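Local structure of glycogen synthase (Cyanobacterium sp. CLg1, 6GNF) at residues D315-A320 / D413-H418; T305-W310 / A443-T448; K332-A337 / I420-D425; I350-F355 / Q381-G386. The protein is a bacterial glycogen (starch) synthase of the two-domain GT-B glycosyltransferase fold, and binds adenosine-5'-diphosphate and a glycan. One frame throughout, in Å; residues are numbered along the deposited sequence.

Overall arrangement
The loop that follows strand 298-300 supplies the first partner. Its residues 305-310 meet the end of helix 439-445 in interaction 2, which closes the longest loop of the four. The other three contacts are nested inside it. Further along the same loop, residues 315-320 reach the start of helix 414-423 in interaction 1. Helix 327-341 then packs on the end of that helix in interaction 3, so interactions 1 and 3 cross along the chain. Interaction 4 pairs strands 352-356 and 381-385 and lies within all three loops. Together the contacts tie the linking loop and three helices to the six-stranded parallel sheet. Interactions 1 and 4 both touch ADP.

Interaction 1 of 4, residues D315-A320 / D413-H418. With ADP (adenosine-5'-diphosphate), chain F.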
# COMPACT_ATOMS: atom_id res chain seq x y z
N ASP A 315 -11.45 -6.94 -18.87
CA ASP A 315 -10.49 -7.84 -18.21
C ASP A 315 -9.91 -8.84 -19.21
O ASP A 315 -10.65 -9.51 -19.92
CB ASP A 315 -11.19 -8.57 -17.06
CG ASP A 315 -10.23 -9.37 -16.19
OD1 ASP A 315 -9.53 -10.27 -16.70
OD2 ASP A 315 -10.16 -9.05 -14.99
N LYS A 316 -8.58 -8.95 -19.25
CA LYS A 316 -7.89 -9.77 -20.25
C LYS A 316 -7.50 -11.17 -19.79
O LYS A 316 -6.88 -11.91 -20.54
CB LYS A 316 -6.64 -9.05 -20.76
CG LYS A 316 -6.91 -7.62 -21.19
CD LYS A 316 -5.90 -7.14 -22.22
CE LYS A 316 -6.23 -5.72 -22.68
NZ LYS A 316 -5.64 -5.43 -24.02
N PHE A 317 -7.86 -11.53 -18.56
CA PHE A 317 -7.51 -12.84 -18.01
C PHE A 317 -8.70 -13.77 -17.89
O PHE A 317 -8.58 -14.97 -18.14
CB PHE A 317 -6.90 -12.68 -16.62
CG PHE A 317 -5.64 -11.87 -16.60
CD1 PHE A 317 -5.68 -10.49 -16.45
CD2 PHE A 317 -4.40 -12.49 -16.72
CE1 PHE A 317 -4.52 -9.74 -16.42
CE2 PHE A 317 -3.23 -11.75 -16.68
CZ PHE A 317 -3.29 -10.37 -16.53
N ILE A 318 -9.85 -13.22 -17.48
CA ILE A 318 -11.01 -14.05 -17.15
C ILE A 318 -11.65 -14.68 -18.38
O ILE A 318 -11.45 -14.22 -19.50
CB ILE A 318 -12.06 -13.25 -16.33
CG1 ILE A 318 -12.64 -12.09 -17.15
CG2 ILE A 318 -11.45 -12.75 -15.03
CD1 ILE A 318 -13.55 -11.17 -16.36
N LEU A 319 -12.41 -15.75 -18.15
CA LEU A 319 -13.00 -16.53 -19.23
C LEU A 319 -14.17 -15.85 -19.93
O LEU A 319 -14.48 -16.20 -21.08
CB LEU A 319 -13.47 -17.89 -18.73
CG LEU A 319 -12.54 -19.05 -19.09
CD1 LEU A 319 -11.24 -18.94 -18.33
CD2 LEU A 319 -13.22 -20.39 -18.82
N ALA A 320 -14.85 -14.94 -19.25
CA ALA A 320 -15.96 -14.23 -19.86
C ALA A 320 -16.07 -12.82 -19.31
O ALA A 320 -16.11 -12.62 -18.10
CB ALA A 320 -17.25 -14.98 -19.66
N ASP A 413 0.16 -14.39 -8.23
CA ASP A 413 -0.44 -14.88 -9.46
C ASP A 413 -1.57 -13.96 -9.89
O ASP A 413 -2.71 -14.07 -9.40
CB ASP A 413 -0.94 -16.31 -9.23
CG ASP A 413 -1.44 -16.97 -10.50
OD1 ASP A 413 -1.65 -16.27 -11.52
OD2 ASP A 413 -1.64 -18.20 -10.50
N SER A 414 -1.28 -13.05 -10.82
CA SER A 414 -2.27 -12.08 -11.29
C SER A 414 -3.46 -12.75 -11.95
O SER A 414 -4.61 -12.37 -11.72
CB SER A 414 -1.64 -11.07 -12.23
OG SER A 414 -0.94 -10.11 -11.45
N LYS A 415 -3.19 -13.75 -12.78
CA LYS A 415 -4.25 -14.48 -13.46
C LYS A 415 -5.28 -15.04 -12.46
O LYS A 415 -6.49 -14.89 -12.67
CB LYS A 415 -3.66 -15.61 -14.31
CG LYS A 415 -4.67 -16.42 -15.10
CD LYS A 415 -3.97 -17.23 -16.18
CE LYS A 415 -4.92 -18.18 -16.90
NZ LYS A 415 -5.25 -19.38 -16.07
N LEU A 416 -4.80 -15.68 -11.40
CA LEU A 416 -5.70 -16.27 -10.41
C LEU A 416 -6.40 -15.18 -9.58
O LEU A 416 -7.54 -15.35 -9.17
CB LEU A 416 -4.95 -17.24 -9.50
CG LEU A 416 -5.81 -18.11 -8.58
CD1 LEU A 416 -6.76 -19.00 -9.38
CD2 LEU A 416 -4.94 -18.96 -7.67
N ALA A 417 -5.71 -14.08 -9.32
CA ALA A 417 -6.33 -12.94 -8.65
C ALA A 417 -7.54 -12.46 -9.45
O ALA A 417 -8.61 -12.20 -8.88
CB ALA A 417 -5.33 -11.81 -8.46
N HIS A 418 -7.38 -12.37 -10.77
CA HIS A 418 -8.46 -11.95 -11.65
C HIS A 418 -9.60 -12.96 -11.62
O HIS A 418 -10.78 -12.58 -11.49
CB HIS A 418 -7.94 -11.73 -13.07
CG HIS A 418 -7.27 -10.41 -13.27
ND1 HIS A 418 -7.96 -9.27 -13.61
CD2 HIS A 418 -5.97 -10.03 -13.14
CE1 HIS A 418 -7.13 -8.25 -13.69
NE2 HIS A 418 -5.91 -8.69 -13.41
PB ADP F . -1.56 -3.88 0.85
O1B ADP F . -1.77 -3.58 2.31
O2B ADP F . -1.19 -2.68 0.04
O3B ADP F . -0.73 -5.11 0.61
PA ADP F . -3.96 -3.47 -0.69
O1A ADP F . -3.92 -1.97 -0.44
O2A ADP F . -5.29 -4.21 -0.76
O3A ADP F . -3.05 -4.28 0.38
O5' ADP F . -3.16 -3.79 -2.06
C5' ADP F . -2.61 -5.08 -2.33
C4' ADP F . -2.68 -5.32 -3.83
O4' ADP F . -1.90 -6.44 -4.24
C3' ADP F . -4.11 -5.61 -4.25
O3' ADP F . -4.36 -4.87 -5.46
C2' ADP F . -4.15 -7.10 -4.46
O2' ADP F . -5.05 -7.39 -5.53
C1' ADP F . -2.72 -7.48 -4.80
N9 ADP F . -2.22 -8.77 -4.26
C8 ADP F . -1.91 -9.05 -2.97
N7 ADP F . -1.45 -10.32 -2.84
C5 ADP F . -1.46 -10.88 -4.06
C6 ADP F . -1.11 -12.19 -4.65
N6 ADP F . -0.64 -13.20 -3.89
N1 ADP F . -1.27 -12.36 -5.98
C2 ADP F . -1.74 -11.38 -6.78
N3 ADP F . -2.07 -10.17 -6.30
C4 ADP F . -1.96 -9.85 -4.99
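An Asx turn at Asp315 meets the first turns of helix 414-423 through the ring of His418. Asp315 OD1 accepts from Phe317 N at 2.8 Å and from Ile318 N at 3.1 Å. Both bonds hold the carboxylate in place. Its other oxygen, OD2, accepts a hydrogen bond from His418 ND1 at 2.6 Å, on the syn side but tilted from the carboxylate plane, with an N-H...O angle of 144°. The carboxylate and imidazole planes are nearly perpendicular. OD2 also bonds to Tyr446 OH.

With CG opposite its carbonyl carbon (chi1 -81°), the His418 ring swings to Asp315 and Phe317. The Phe317 ring lies over one face of the imidazole as an offset stack, with centroids 4.3 Å apart and planes at 21°. Trp310 stacks on the opposite face, sandwiching the imidazole. Phe317 CD2 also rests on the helix backbone, 3.8 Å from Lys415 CA.

At the start of the helix Asp413 is the N-cap. Its OD1 receives a weak capping bond from Leu416 N. This end of the helix belongs to the nucleotide pocket. Asp413 N gives a long, weak bond to ADP N1 at 3.4 Å, and Ala417 CB lies 4.0 Å from ADP C2.

Interaction 2 of 4, residues T305-W310 / A443-T448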
# COMPACT_ATOMS: atom_id res chain seq x y z
N THR A 305 -8.99 4.04 -7.62
CA THR A 305 -8.24 3.04 -8.36
C THR A 305 -8.43 3.24 -9.87
O THR A 305 -9.40 3.84 -10.32
CB THR A 305 -8.69 1.64 -7.95
OG1 THR A 305 -7.86 0.66 -8.58
CG2 THR A 305 -10.15 1.39 -8.33
N LYS A 306 -7.46 2.76 -10.65
CA LYS A 306 -7.56 2.77 -12.10
C LYS A 306 -8.51 1.70 -12.55
O LYS A 306 -8.57 0.63 -11.97
CB LYS A 306 -6.21 2.52 -12.76
CG LYS A 306 -5.37 3.75 -12.92
CD LYS A 306 -3.99 3.40 -13.45
CE LYS A 306 -4.05 2.95 -14.89
NZ LYS A 306 -2.73 3.03 -15.54
N ILE A 307 -9.17 1.96 -13.68
CA ILE A 307 -10.18 1.08 -14.21
C ILE A 307 -9.60 0.17 -15.29
O ILE A 307 -10.05 -0.96 -15.43
CB ILE A 307 -11.38 1.92 -14.71
CG1 ILE A 307 -12.03 2.69 -13.54
CG2 ILE A 307 -12.36 1.06 -15.48
CD1 ILE A 307 -12.96 3.80 -13.98
N GLU A 308 -8.59 0.64 -16.01
CA GLU A 308 -8.02 -0.07 -17.17
C GLU A 308 -7.81 -1.58 -17.02
O GLU A 308 -8.34 -2.36 -17.81
CB GLU A 308 -6.72 0.58 -17.61
CG GLU A 308 -6.89 1.91 -18.34
CD GLU A 308 -5.66 2.78 -18.29
OE1 GLU A 308 -5.78 3.95 -17.84
OE2 GLU A 308 -4.57 2.30 -18.68
N THR A 309 -6.98 -2.00 -16.08
CA THR A 309 -6.69 -3.43 -15.90
C THR A 309 -7.84 -4.16 -15.20
O THR A 309 -8.12 -5.32 -15.52
CB THR A 309 -5.40 -3.65 -15.07
OG1 THR A 309 -4.32 -2.93 -15.66
CG2 THR A 309 -5.04 -5.14 -14.98
N TRP A 310 -8.49 -3.49 -14.25
CA TRP A 310 -9.51 -4.11 -13.40
C TRP A 310 -10.92 -3.61 -13.71
O TRP A 310 -11.39 -2.63 -13.12
CB TRP A 310 -9.18 -3.85 -11.92
CG TRP A 310 -7.94 -4.54 -11.47
CD1 TRP A 310 -6.68 -4.03 -11.46
CD2 TRP A 310 -7.84 -5.88 -10.98
NE1 TRP A 310 -5.80 -4.96 -10.99
CE2 TRP A 310 -6.48 -6.11 -10.68
CE3 TRP A 310 -8.75 -6.91 -10.76
CZ2 TRP A 310 -6.01 -7.32 -10.17
CZ3 TRP A 310 -8.29 -8.12 -10.25
CH2 TRP A 310 -6.94 -8.31 -9.96
N ALA A 443 -13.18 -5.48 -6.26
CA ALA A 443 -14.28 -6.41 -6.11
C ALA A 443 -15.61 -5.77 -6.50
O ALA A 443 -16.40 -6.35 -7.23
CB ALA A 443 -14.34 -6.93 -4.69
N MET A 444 -15.86 -4.57 -5.99
CA MET A 444 -17.11 -3.88 -6.26
C MET A 444 -17.31 -3.59 -7.75
O MET A 444 -18.41 -3.70 -8.26
CB MET A 444 -17.24 -2.61 -5.42
CG MET A 444 -17.50 -2.90 -3.95
SD MET A 444 -17.83 -1.47 -2.92
CE MET A 444 -16.20 -0.75 -2.79
N MET A 445 -16.24 -3.23 -8.46
CA MET A 445 -16.36 -3.01 -9.91
C MET A 445 -16.76 -4.28 -10.66
O MET A 445 -17.33 -4.19 -11.74
CB MET A 445 -15.05 -2.48 -10.49
CG MET A 445 -14.71 -1.07 -10.09
SD MET A 445 -13.10 -0.54 -10.73
CE MET A 445 -13.44 -0.47 -12.49
N TYR A 446 -16.45 -5.44 -10.09
CA TYR A 446 -16.82 -6.73 -10.67
C TYR A 446 -18.17 -7.27 -10.15
O TYR A 446 -18.58 -8.36 -10.51
CB TYR A 446 -15.71 -7.76 -10.42
CG TYR A 446 -14.49 -7.59 -11.32
CD1 TYR A 446 -13.64 -6.51 -11.16
CD2 TYR A 446 -14.19 -8.52 -12.31
CE1 TYR A 446 -12.53 -6.34 -11.97
CE2 TYR A 446 -13.08 -8.36 -13.12
CZ TYR A 446 -12.25 -7.27 -12.94
OH TYR A 446 -11.13 -7.08 -13.75
N GLY A 447 -18.83 -6.51 -9.28
CA GLY A 447 -20.09 -6.96 -8.68
C GLY A 447 -19.89 -7.99 -7.59
O GLY A 447 -20.81 -8.72 -7.23
N THR A 448 -18.68 -8.04 -7.06
CA THR A 448 -18.32 -8.98 -6.01
C THR A 448 -18.41 -8.23 -4.68
O THR A 448 -17.81 -7.17 -4.52
CB THR A 448 -16.91 -9.55 -6.25
OG1 THR A 448 -16.90 -10.31 -7.47
CG2 THR A 448 -16.47 -10.46 -5.11
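The indole of Trp310 and the phenol of Tyr446 meet obliquely, and the two side chains cross at about a right angle. Tyr446 OH lies 3.8 Å from Trp310 CE3, at the six-membered ring of the indole. The same hydroxyl is 3.4 Å from Trp310 CA, so the phenol presses on the backbone as well as on the ring. Tyr442, from outside the pair, also stacks on the indole. The Trp310 side chain comes within about 5 Å of ADP, measured between nearest atoms.

Met445 fills the other half of the contact. Its chain is extended as far as SD and then bends, with chi3 at 69°. The bend sets CE 3.5 Å from Ile307 CG2. Thr305 CG2 is a looser neighbour, 4.3 Å from Met445 SD. Val523 touches both Thr305 and Met445.

Met445 and Tyr446 project from the end of helix 439-445, where the chain closes in a Schellman motif. Gly447 has positive phi. Thr448 N bonds back to Ala443 O at 2.8 Å, and Gly447 N bonds to Met444 O at 3.0 Å.

The two segments hold each other by van der Waals packing of a thioether, a branched alkyl group and two aromatic side chains. The polar end of Tyr446 is met elsewhere, by Asp315. The phenol therefore joins this largely apolar contact to the carboxylate of Asp315, farther along the same loop as residues 305-310.

Interaction 3 of 4, residues K332-A337 / I420-D425; sequences KLCKVA and ITAGAD
Helix 327-341 and the end of helix 414-423 come closest at Lys335 and Gly423, whose CA atoms are only 3.8 Å apart. This is close helix-helix packing through a glycine, in the Rossmann-like domain that holds the six-stranded parallel sheet. Gly423 has no side chain, and the two backbones touch directly. Cys334 O lies 3.7 Å from Gly423 CA. Gly423 O in turn sits 3.4 Å from Lys335 CB and makes a CA-H...O contact with Lys335 CA. Beside this point the packing is easier, with Cys334 SG resting 4.0 Å from Ala422 CB. On the far side of helix 327-341, Lys332 and Leu333 are exposed, and Val336 turns away.

Beyond Gly423, toward Asp425, the contact becomes ionic. Lys335 CG stands anti to the backbone N (chi1 -172°), and the rest of the chain is extended. It runs past Gly423 O to the carboxylate of Asp425. Lys335 NZ reaches Asp425 OD2 at 2.6 Å, on the syn lone pair, in a salt bridge that is also a hydrogen bond.

Both charged groups are buried, yet each has further partners. Lys335 NZ also donates to the backbone oxygens of Pro348 and Ile350, while Asp425 OD2 accepts from Leu352 N. The opposite charges would offset each other. The salt bridge and these added bonds together link helix 327-341 and the turn after helix 414-423 to the chain entering strand 352-356.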
# COMPACT_ATOMS: atom_id res chain seq x y z
N LYS A 332 -21.44 -15.96 -13.78
CA LYS A 332 -21.64 -17.38 -13.49
C LYS A 332 -20.58 -18.23 -14.16
O LYS A 332 -20.09 -19.20 -13.57
CB LYS A 332 -23.03 -17.87 -13.92
CG LYS A 332 -24.02 -17.89 -12.78
CD LYS A 332 -25.41 -18.30 -13.22
CE LYS A 332 -26.39 -18.12 -12.07
NZ LYS A 332 -27.80 -18.05 -12.52
N LEU A 333 -20.24 -17.89 -15.40
CA LEU A 333 -19.21 -18.63 -16.13
C LEU A 333 -17.87 -18.45 -15.43
O LEU A 333 -17.13 -19.41 -15.24
CB LEU A 333 -19.17 -18.19 -17.60
CG LEU A 333 -18.30 -19.00 -18.58
CD1 LEU A 333 -18.77 -18.77 -20.01
CD2 LEU A 333 -16.82 -18.67 -18.48
N CYS A 334 -17.57 -17.22 -15.01
CA CYS A 334 -16.36 -16.95 -14.22
C CYS A 334 -16.34 -17.75 -12.92
O CYS A 334 -15.30 -18.27 -12.53
CB CYS A 334 -16.23 -15.46 -13.94
SG CYS A 334 -15.81 -14.49 -15.41
N LYS A 335 -17.49 -17.86 -12.26
CA LYS A 335 -17.60 -18.64 -11.02
C LYS A 335 -17.25 -20.11 -11.25
O LYS A 335 -16.43 -20.68 -10.53
CB LYS A 335 -19.01 -18.54 -10.43
CG LYS A 335 -19.14 -19.17 -9.05
CD LYS A 335 -20.47 -18.83 -8.40
CE LYS A 335 -20.60 -19.49 -7.05
NZ LYS A 335 -21.83 -19.03 -6.33
N VAL A 336 -17.91 -20.73 -12.22
CA VAL A 336 -17.62 -22.12 -12.59
C VAL A 336 -16.16 -22.32 -13.02
O VAL A 336 -15.57 -23.36 -12.73
CB VAL A 336 -18.62 -22.60 -13.67
CG1 VAL A 336 -18.12 -23.83 -14.41
CG2 VAL A 336 -20.01 -22.78 -13.08
N ALA A 337 -15.59 -21.33 -13.69
CA ALA A 337 -14.18 -21.38 -14.10
C ALA A 337 -13.24 -21.36 -12.89
O ALA A 337 -12.27 -22.12 -12.84
CB ALA A 337 -13.85 -20.23 -15.03
N ILE A 420 -10.40 -14.89 -9.20
CA ILE A 420 -11.05 -14.83 -7.89
C ILE A 420 -11.97 -13.62 -7.79
O ILE A 420 -13.12 -13.73 -7.34
CB ILE A 420 -10.02 -14.81 -6.74
CG1 ILE A 420 -9.37 -16.20 -6.60
CG2 ILE A 420 -10.67 -14.43 -5.41
CD1 ILE A 420 -8.03 -16.17 -5.89
N THR A 421 -11.47 -12.46 -8.21
CA THR A 421 -12.24 -11.22 -8.17
C THR A 421 -13.53 -11.31 -8.96
O THR A 421 -14.55 -10.79 -8.52
CB THR A 421 -11.41 -10.05 -8.70
OG1 THR A 421 -10.15 -10.01 -8.02
CG2 THR A 421 -12.13 -8.73 -8.49
N ALA A 422 -13.47 -11.93 -10.14
CA ALA A 422 -14.63 -12.07 -11.01
C ALA A 422 -15.52 -13.23 -10.57
O ALA A 422 -16.74 -13.09 -10.52
CB ALA A 422 -14.18 -12.26 -12.45
N GLY A 423 -14.90 -14.35 -10.21
CA GLY A 423 -15.64 -15.58 -9.95
C GLY A 423 -16.30 -15.66 -8.59
O GLY A 423 -17.36 -16.26 -8.44
N ALA A 424 -15.66 -15.06 -7.59
CA ALA A 424 -16.17 -15.11 -6.22
C ALA A 424 -17.44 -14.29 -6.07
O ALA A 424 -17.63 -13.29 -6.76
CB ALA A 424 -15.11 -14.61 -5.24
N ASP A 425 -18.28 -14.70 -5.13
CA ASP A 425 -19.46 -13.93 -4.76
C ASP A 425 -19.09 -12.86 -3.75
O ASP A 425 -19.67 -11.77 -3.74
CB ASP A 425 -20.51 -14.84 -4.16
CG ASP A 425 -20.98 -15.87 -5.14
OD1 ASP A 425 -21.30 -15.47 -6.27
OD2 ASP A 425 -21.02 -17.07 -4.78

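Interaction 4 of 4, residues I350-F355 / Q381-G386. With ADP (adenosine-5'-diphosphate), chain F.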
# COMPACT_ATOMS: atom_id res chain seq x y z
N ILE A 350 -23.41 -22.51 -4.88
CA ILE A 350 -22.68 -22.51 -3.61
C ILE A 350 -21.96 -21.17 -3.47
O ILE A 350 -21.14 -20.84 -4.32
CB ILE A 350 -21.65 -23.65 -3.54
CG1 ILE A 350 -22.36 -25.00 -3.54
CG2 ILE A 350 -20.79 -23.53 -2.28
CD1 ILE A 350 -21.46 -26.18 -3.84
N PRO A 351 -22.25 -20.42 -2.39
CA PRO A 351 -21.60 -19.11 -2.23
C PRO A 351 -20.10 -19.25 -2.04
O PRO A 351 -19.66 -20.07 -1.24
CB PRO A 351 -22.26 -18.53 -0.98
CG PRO A 351 -22.74 -19.71 -0.21
CD PRO A 351 -23.10 -20.75 -1.23
N LEU A 352 -19.33 -18.44 -2.77
CA LEU A 352 -17.87 -18.53 -2.74
C LEU A 352 -17.24 -17.26 -2.20
O LEU A 352 -17.57 -16.16 -2.64
CB LEU A 352 -17.34 -18.81 -4.15
CG LEU A 352 -15.88 -19.27 -4.24
CD1 LEU A 352 -15.68 -20.23 -5.40
CD2 LEU A 352 -14.92 -18.10 -4.37
N PHE A 353 -16.33 -17.43 -1.24
CA PHE A 353 -15.56 -16.34 -0.64
C PHE A 353 -14.12 -16.37 -1.15
O PHE A 353 -13.50 -17.43 -1.20
CB PHE A 353 -15.53 -16.48 0.88
CG PHE A 353 -16.85 -16.24 1.55
CD1 PHE A 353 -17.77 -17.27 1.67
CD2 PHE A 353 -17.17 -14.99 2.07
CE1 PHE A 353 -18.99 -17.05 2.30
CE2 PHE A 353 -18.38 -14.77 2.70
CZ PHE A 353 -19.30 -15.80 2.81
N GLY A 354 -13.59 -15.21 -1.52
CA GLY A 354 -12.23 -15.11 -2.02
C GLY A 354 -11.37 -14.16 -1.20
O GLY A 354 -11.79 -13.05 -0.87
N PHE A 355 -10.15 -14.59 -0.89
CA PHE A 355 -9.17 -13.75 -0.21
C PHE A 355 -7.93 -13.60 -1.08
O PHE A 355 -7.42 -14.57 -1.64
CB PHE A 355 -8.78 -14.34 1.15
CG PHE A 355 -7.60 -13.66 1.80
CD1 PHE A 355 -6.30 -14.02 1.47
CD2 PHE A 355 -7.79 -12.65 2.73
CE1 PHE A 355 -5.22 -13.39 2.06
CE2 PHE A 355 -6.72 -12.02 3.33
CZ PHE A 355 -5.42 -12.39 2.99
N GLN A 381 -17.77 -22.01 -0.18
CA GLN A 381 -16.43 -22.30 -0.66
C GLN A 381 -15.51 -21.13 -0.33
O GLN A 381 -15.97 -19.99 -0.23
CB GLN A 381 -16.45 -22.58 -2.16
CG GLN A 381 -17.05 -23.94 -2.48
CD GLN A 381 -17.16 -24.21 -3.97
OE1 GLN A 381 -16.76 -23.39 -4.79
NE2 GLN A 381 -17.72 -25.37 -4.33
N VAL A 382 -14.23 -21.43 -0.12
CA VAL A 382 -13.24 -20.41 0.21
C VAL A 382 -11.99 -20.60 -0.63
O VAL A 382 -11.44 -21.70 -0.70
CB VAL A 382 -12.83 -20.45 1.70
CG1 VAL A 382 -11.81 -19.35 2.00
CG2 VAL A 382 -14.04 -20.32 2.60
N VAL A 383 -11.54 -19.53 -1.26
CA VAL A 383 -10.31 -19.54 -2.02
C VAL A 383 -9.38 -18.49 -1.43
O VAL A 383 -9.81 -17.37 -1.17
CB VAL A 383 -10.57 -19.25 -3.51
CG1 VAL A 383 -9.26 -19.23 -4.29
CG2 VAL A 383 -11.51 -20.29 -4.09
N ILE A 384 -8.13 -18.87 -1.19
CA ILE A 384 -7.16 -18.01 -0.52
C ILE A 384 -5.86 -17.90 -1.32
O ILE A 384 -5.21 -18.91 -1.58
CB ILE A 384 -6.82 -18.55 0.89
CG1 ILE A 384 -8.08 -18.98 1.64
CG2 ILE A 384 -6.07 -17.50 1.69
CD1 ILE A 384 -7.79 -19.81 2.87
N LEU A 385 -5.50 -16.68 -1.69
CA LEU A 385 -4.30 -16.44 -2.49
C LEU A 385 -3.39 -15.44 -1.78
O LEU A 385 -3.81 -14.32 -1.50
CB LEU A 385 -4.71 -15.90 -3.87
CG LEU A 385 -3.58 -15.46 -4.81
CD1 LEU A 385 -2.73 -16.66 -5.23
CD2 LEU A 385 -4.14 -14.75 -6.04
N GLY A 386 -2.14 -15.83 -1.53
CA GLY A 386 -1.18 -14.97 -0.84
C GLY A 386 0.21 -15.54 -0.66
O GLY A 386 0.41 -16.75 -0.77
PB ADP F . -1.56 -3.88 0.85
O1B ADP F . -1.77 -3.58 2.31
O2B ADP F . -1.19 -2.68 0.04
O3B ADP F . -0.73 -5.11 0.61
PA ADP F . -3.96 -3.47 -0.69
O1A ADP F . -3.92 -1.97 -0.44
O2A ADP F . -5.29 -4.21 -0.76
O3A ADP F . -3.05 -4.28 0.38
O5' ADP F . -3.16 -3.79 -2.06
C5' ADP F . -2.61 -5.08 -2.33
C4' ADP F . -2.68 -5.32 -3.83
O4' ADP F . -1.90 -6.44 -4.24
C3' ADP F . -4.11 -5.61 -4.25
O3' ADP F . -4.36 -4.87 -5.46
C2' ADP F . -4.15 -7.10 -4.46
O2' ADP F . -5.05 -7.39 -5.53
C1' ADP F . -2.72 -7.48 -4.80
N9 ADP F . -2.22 -8.77 -4.26
C8 ADP F . -1.91 -9.05 -2.97
N7 ADP F . -1.45 -10.32 -2.84
C5 ADP F . -1.46 -10.88 -4.06
C6 ADP F . -1.11 -12.19 -4.65
N6 ADP F . -0.64 -13.20 -3.89
N1 ADP F . -1.27 -12.36 -5.98
C2 ADP F . -1.74 -11.38 -6.78
N3 ADP F . -2.07 -10.17 -6.30
C4 ADP F . -1.96 -9.85 -4.99
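Gln381 CG stands beside its backbone N (chi1 -73°), and the extended chain beyond it runs between Ile350 and Leu352. Its CG lies 3.8 Å from Ile350 CG2, and its OE1 is 3.4 Å from Leu352 CD1. At the other end of the pair, Phe355 CG is anti to its backbone N (chi1 170°). This puts Phe355 CD1 3.5 Å from Ile384 CG2.

Strands 352-356 and 381-385 are neighbours in the parallel sheet of a Rossmann-like domain. Helices 365-370 and 372-375 join them in a beta-alpha-beta crossover. Five backbone hydrogen bonds connect the segments. Gln381 N donates to Pro351 O, and Gln381 O receives Phe353 N at 2.8 Å. Phe353 O, Val383 O and Phe355 O continue the pattern, accepting from Val383 N, Phe355 N and Leu385 N.

Leu352, Gln381 and Val383 lie on one face, where Val383 packs on Ile420 of helix 414-423. Phe353, Val382, Phe355 and Ile384 lie on the other. Helix 365-370 packs on the last three of these, and helix 485-503 on Phe353.

The strand end opens onto the nucleotide. Leu385 CD2 approaches ADP N1 from above the adenine plane, at 3.7 Å, while Gly386 CA comes up beside the amino group N6 of ADP, at 3.6 Å. The buried amide of Gln381 is satisfied from outside the pair: NE2 donates to Thr345 O, and OE1 accepts from Gln339 NE2. The two bonds fix which way round the amide sits.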